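Local structure of uncharacterized protein (Archaeoglobus fulgidus, 3LOT) at residues Gly117-Ala122 and His203-Gly208; Phe121-Leu126 and Glu140-Thr145. The protein probably acts as a zinc-dependent beta-keto acid cleavage enzyme, with 3-keto-5-aminohexanoate as its presumed substrate. One frame throughout, in Å; residues are numbered along the deposited sequence.

Both contacts are buried and lie on the same side of the chain's centre in this TIM-barrel protein, where the chain leaving strand 111-115 runs on through F121 and A122, which the two share. Contact 1 ties this run to the loop after strand 197-203; contact 2 ties its continuation to helix 137-144, farther from the centre of the chain. In the first, a backbone bond and a methyl over an aromatic face do the joining. The second turns on a threonine hydroxyl near the end of a helix, with aliphatic packing beside it. Each has one water bridging backbone atoms, and both touch the second subunit. They meet where L206 CD2 packs on P125 CG at 3.8 Å.

Contact 1. Residues Gly117-Ala122 and His203-Gly208; sequences GSMNFA and HGILGG
I205 lays its CG2 methyl over the face of the F121 ring, a CH-pi contact 3.6 Å from CG2 to the ring centroid and only 8° off the ring normal. This pair joins two loop regions of the TIM barrel, one of them following strand 197-203, and the F121 side chain lies about 8 Å from the bound zinc ion. With chi1 at -166°, F121 CG stands opposite its own backbone N, which brings the ring round to I205 although the CB bond points away. I205 CD1 adds a touch at the ring rim, 3.7 Å from F121 CZ. The selenomethionine M119 bends at its end so that CE reaches the backbone, 3.6 Å from G207 O. A122 N donates a nearly straight bond of 3.0 Å to L206 O, in the carbonyl plane. Water 1 bridges the backbones, donating to A122 O at 2.8 Å and accepting from L206 N. A type II turn from I205 to G208 presents the L206 carbonyl. The N120 side-chain amide hydrogen-bonds to S118 and N152 of the second subunit, whose F154 packs on A122 and L206. G207 CA comes 3.4 Å from N120 O, a buried oxygen with no hydrogen-bond partner.

Contact 2. Residues Phe121-Leu126 and Glu140-Thr145; sequences FAIHPL and EYLEMT
T145 OG1 accepts a hydrogen bond from I123 N at 2.9 Å, with an N-H...O angle of 164°, and donates its own proton to L142 O at 2.8 Å. The hydroxyl thus links the L142 carbonyl of helix 137-144 to the loop after strand 119-120, in the TIM-barrel fold. A chi1 of 71° places OG1 between the threonine's backbone N and carbonyl carbon, from where it reaches back to the L142 carbonyl, sitting 18° out of that carbonyl's plane. The two bonds together fix the rotation of the hydroxyl. Beside it I123 lies across L142 at about a right angle, its CD1 3.5 Å from L142 CD2. I123 CD1 also approaches the Y141 ring obliquely, 3.7 Å from Y141 CE2, while T145 CG2 lies above one face of that ring toward the rim. Y141 OH is hydrogen-bonded to T92 OG1, and T92 also touches F121, so the ring is held at its far end. Farther along, L126 CB packs on L142 CD1 at 4.2 Å. E143 OE2 forms a salt bridge with R146 NE, and F154 of the second subunit packs on H124. Water 2 accepts from F121 N and donates to T145 O at 2.6 Å.

Contact 1. Residues Gly117-Ala122 and His203-Gly208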
loop_
_atom_site.group_PDB
_atom_site.type_symbol
_atom_site.label_atom_id
_atom_site.label_comp_id
_atom_site.label_asym_id
_atom_site.label_seq_id
_atom_site.Cartn_x
_atom_site.Cartn_y
_atom_site.Cartn_z
ATOM N N GLY D 117 -18.338 9.018 12.309
ATOM C CA GLY D 117 -18.786 7.706 12.799
ATOM C C GLY D 117 -18.793 7.584 14.300
ATOM O O GLY D 117 -18.183 8.405 14.976
ATOM N N SER D 118 -19.486 6.569 14.822
ATOM C CA SER D 118 -19.484 6.279 16.240
ATOM C C SER D 118 -18.187 5.530 16.552
ATOM O O SER D 118 -17.715 4.725 15.749
ATOM C CB SER D 118 -20.684 5.440 16.638
ATOM O OG SER D 118 -21.848 6.145 16.407
HETATM N N MSE D 119 -17.573 5.808 17.702
HETATM C CA MSE D 119 -16.280 5.168 17.996
HETATM C C MSE D 119 -16.004 5.230 19.483
HETATM O O MSE D 119 -16.515 6.096 20.166
HETATM C CB MSE D 119 -15.145 5.896 17.223
HETATM C CG MSE D 119 -14.916 7.325 17.641
HETATM SE SE MSE D 119 -13.731 8.375 16.519
HETATM C CE MSE D 119 -12.033 7.564 17.053
ATOM N N ASN D 120 -15.121 4.360 19.964
ATOM C CA ASN D 120 -14.457 4.597 21.250
ATOM C C ASN D 120 -13.556 5.784 21.032
ATOM O O ASN D 120 -13.072 6.015 19.936
ATOM C CB ASN D 120 -13.658 3.383 21.706
ATOM C CG ASN D 120 -14.545 2.170 21.976
ATOM O OD1 ASN D 120 -15.757 2.305 22.161
ATOM N ND2 ASN D 120 -13.942 0.995 22.050
ATOM N N PHE D 121 -13.360 6.549 22.078
ATOM C CA PHE D 121 -12.510 7.711 22.054
ATOM C C PHE D 121 -12.036 7.882 23.476
ATOM O O PHE D 121 -12.696 8.513 24.254
ATOM C CB PHE D 121 -13.289 8.929 21.558
ATOM C CG PHE D 121 -12.410 10.090 21.184
ATOM C CD1 PHE D 121 -11.393 10.531 22.040
ATOM C CD2 PHE D 121 -12.609 10.766 19.993
ATOM C CE1 PHE D 121 -10.602 11.629 21.686
ATOM C CE2 PHE D 121 -11.811 11.846 19.649
ATOM C CZ PHE D 121 -10.825 12.270 20.487
ATOM N N ALA D 122 -10.905 7.228 23.795
ATOM C CA ALA D 122 -10.467 6.977 25.157
ATOM C C ALA D 122 -9.144 7.658 25.473
ATOM O O ALA D 122 -8.176 7.523 24.725
ATOM C CB ALA D 122 -10.368 5.423 25.398
ATOM N N HIS D 203 -5.237 11.298 13.272
ATOM C CA HIS D 203 -4.383 10.133 13.543
ATOM C C HIS D 203 -3.921 10.135 14.975
ATOM O O HIS D 203 -3.403 11.143 15.460
ATOM C CB HIS D 203 -3.184 10.149 12.564
ATOM C CG HIS D 203 -3.568 9.797 11.149
ATOM N ND1 HIS D 203 -3.394 8.532 10.619
ATOM C CD2 HIS D 203 -4.153 10.533 10.173
ATOM C CE1 HIS D 203 -3.835 8.513 9.374
ATOM N NE2 HIS D 203 -4.322 9.711 9.083
ATOM N N GLY D 204 -4.086 8.999 15.636
ATOM C CA GLY D 204 -3.494 8.746 16.929
ATOM C C GLY D 204 -4.469 8.704 18.093
ATOM O O GLY D 204 -4.047 8.732 19.226
ATOM N N ILE D 205 -5.767 8.692 17.851
ATOM C CA ILE D 205 -6.735 8.558 18.927
ATOM C C ILE D 205 -6.861 7.076 19.310
ATOM O O ILE D 205 -6.867 6.185 18.439
ATOM C CB ILE D 205 -8.128 9.139 18.564
ATOM C CG1 ILE D 205 -8.024 10.632 18.249
ATOM C CG2 ILE D 205 -9.140 8.895 19.696
ATOM C CD1 ILE D 205 -7.421 11.476 19.307
ATOM N N LEU D 206 -6.944 6.818 20.624
ATOM C CA LEU D 206 -7.195 5.467 21.110
ATOM C C LEU D 206 -8.677 5.240 20.817
ATOM O O LEU D 206 -9.541 5.841 21.467
ATOM C CB LEU D 206 -6.835 5.322 22.595
ATOM C CG LEU D 206 -7.155 3.968 23.299
ATOM C CD1 LEU D 206 -6.563 2.794 22.548
ATOM C CD2 LEU D 206 -6.765 3.911 24.753
ATOM N N GLY D 207 -8.956 4.348 19.855
ATOM C CA GLY D 207 -10.293 4.155 19.317
ATOM C C GLY D 207 -10.333 4.415 17.828
ATOM O O GLY D 207 -11.311 4.072 17.147
ATOM N N GLY D 208 -9.268 5.029 17.317
ATOM C CA GLY D 208 -9.111 5.299 15.906
ATOM C C GLY D 208 -7.840 4.773 15.323
ATOM O O GLY D 208 -7.114 4.001 15.963
HETATM O O HOH W 1 -6.886 8.927 22.691
#

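Contact 2. Residues Phe121-Leu126 and Glu140-Thr145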
loop_
_atom_site.group_PDB
_atom_site.type_symbol
_atom_site.label_atom_id
_atom_site.label_comp_id
_atom_site.label_asym_id
_atom_site.label_seq_id
_atom_site.Cartn_x
_atom_site.Cartn_y
_atom_site.Cartn_z
ATOM N N PHE D 121 -13.360 6.549 22.078
ATOM C CA PHE D 121 -12.510 7.711 22.054
ATOM C C PHE D 121 -12.036 7.882 23.476
ATOM O O PHE D 121 -12.696 8.513 24.254
ATOM C CB PHE D 121 -13.289 8.929 21.558
ATOM C CG PHE D 121 -12.410 10.090 21.184
ATOM C CD1 PHE D 121 -11.393 10.531 22.040
ATOM C CD2 PHE D 121 -12.609 10.766 19.993
ATOM C CE1 PHE D 121 -10.602 11.629 21.686
ATOM C CE2 PHE D 121 -11.811 11.846 19.649
ATOM C CZ PHE D 121 -10.825 12.270 20.487
ATOM N N ALA D 122 -10.905 7.228 23.795
ATOM C CA ALA D 122 -10.467 6.977 25.157
ATOM C C ALA D 122 -9.144 7.658 25.473
ATOM O O ALA D 122 -8.176 7.523 24.725
ATOM C CB ALA D 122 -10.368 5.423 25.398
ATOM N N ILE D 123 -9.144 8.435 26.563
ATOM C CA ILE D 123 -7.952 9.084 27.128
ATOM C C ILE D 123 -7.665 8.726 28.571
ATOM O O ILE D 123 -6.827 9.335 29.214
ATOM C CB ILE D 123 -8.043 10.604 26.975
ATOM C CG1 ILE D 123 -9.278 11.201 27.719
ATOM C CG2 ILE D 123 -8.038 10.919 25.478
ATOM C CD1 ILE D 123 -9.526 12.683 27.356
ATOM N N HIS D 124 -8.332 7.702 29.084
ATOM C CA HIS D 124 -8.033 7.196 30.409
ATOM C C HIS D 124 -6.562 6.848 30.650
ATOM O O HIS D 124 -6.134 6.967 31.788
ATOM C CB HIS D 124 -8.945 6.030 30.825
ATOM C CG HIS D 124 -8.805 4.798 29.981
ATOM N ND1 HIS D 124 -9.371 4.687 28.729
ATOM C CD2 HIS D 124 -8.168 3.627 30.211
ATOM C CE1 HIS D 124 -9.073 3.509 28.220
ATOM N NE2 HIS D 124 -8.357 2.837 29.100
ATOM N N PRO D 125 -5.779 6.456 29.615
ATOM C CA PRO D 125 -4.344 6.213 29.876
ATOM C C PRO D 125 -3.517 7.439 30.380
ATOM O O PRO D 125 -2.464 7.269 31.022
ATOM C CB PRO D 125 -3.839 5.746 28.511
ATOM C CG PRO D 125 -5.043 5.093 27.896
ATOM C CD PRO D 125 -6.133 6.022 28.246
ATOM N N LEU D 126 -3.984 8.650 30.090
ATOM C CA LEU D 126 -3.370 9.882 30.621
ATOM C C LEU D 126 -3.302 9.949 32.132
ATOM O O LEU D 126 -2.474 10.707 32.669
ATOM C CB LEU D 126 -4.090 11.125 30.107
ATOM C CG LEU D 126 -3.967 11.303 28.604
ATOM C CD1 LEU D 126 -4.819 12.473 28.086
ATOM C CD2 LEU D 126 -2.488 11.448 28.279
ATOM N N GLU D 140 -11.795 12.580 36.845
ATOM C CA GLU D 140 -13.105 12.008 36.579
ATOM C C GLU D 140 -13.438 11.959 35.067
ATOM O O GLU D 140 -13.865 10.914 34.533
ATOM C CB GLU D 140 -14.154 12.799 37.316
ATOM C CG GLU D 140 -15.550 12.303 36.993
ATOM C CD GLU D 140 -16.567 12.616 38.085
ATOM O OE1 GLU D 140 -16.265 13.488 38.938
ATOM O OE2 GLU D 140 -17.663 11.979 38.080
ATOM N N TYR D 141 -13.222 13.072 34.386
ATOM C CA TYR D 141 -13.408 13.148 32.947
ATOM C C TYR D 141 -12.571 12.117 32.188
ATOM O O TYR D 141 -13.063 11.391 31.308
ATOM C CB TYR D 141 -13.065 14.558 32.467
ATOM C CG TYR D 141 -12.962 14.697 30.983
ATOM C CD1 TYR D 141 -14.063 14.463 30.157
ATOM C CD2 TYR D 141 -11.766 15.061 30.396
ATOM C CE1 TYR D 141 -13.965 14.599 28.768
ATOM C CE2 TYR D 141 -11.650 15.193 29.026
ATOM C CZ TYR D 141 -12.744 14.961 28.215
ATOM O OH TYR D 141 -12.598 15.099 26.849
ATOM N N LEU D 142 -11.299 12.038 32.531
ATOM C CA LEU D 142 -10.404 11.147 31.828
ATOM C C LEU D 142 -10.846 9.664 32.033
ATOM O O LEU D 142 -10.909 8.892 31.072
ATOM C CB LEU D 142 -8.960 11.375 32.306
ATOM C CG LEU D 142 -8.331 12.769 32.114
ATOM C CD1 LEU D 142 -6.933 12.739 32.736
ATOM C CD2 LEU D 142 -8.277 13.183 30.626
ATOM N N GLU D 143 -11.155 9.295 33.274
ATOM C CA GLU D 143 -11.664 7.955 33.586
ATOM C C GLU D 143 -12.941 7.598 32.848
ATOM O O GLU D 143 -13.090 6.468 32.362
ATOM C CB GLU D 143 -11.932 7.813 35.077
ATOM C CG GLU D 143 -12.501 6.451 35.491
ATOM C CD GLU D 143 -11.690 5.236 34.983
ATOM O OE1 GLU D 143 -10.439 5.320 34.819
ATOM O OE2 GLU D 143 -12.340 4.192 34.705
HETATM N N MSE D 144 -13.873 8.550 32.793
HETATM C CA MSE D 144 -15.137 8.290 32.148
HETATM C C MSE D 144 -15.053 8.029 30.677
HETATM O O MSE D 144 -15.888 7.283 30.158
HETATM C CB MSE D 144 -16.148 9.378 32.478
HETATM C CG MSE D 144 -16.644 9.123 33.886
HETATM SE SE MSE D 144 -17.780 10.500 34.555
HETATM C CE MSE D 144 -17.996 9.999 36.487
ATOM N N THR D 145 -14.045 8.571 29.993
ATOM C CA THR D 145 -13.849 8.199 28.565
ATOM C C THR D 145 -13.587 6.681 28.297
ATOM O O THR D 145 -13.723 6.195 27.128
ATOM C CB THR D 145 -12.753 9.068 27.882
ATOM O OG1 THR D 145 -11.434 8.717 28.374
ATOM C CG2 THR D 145 -13.059 10.578 28.135
HETATM O O HOH W 2 -14.390 5.722 24.686
#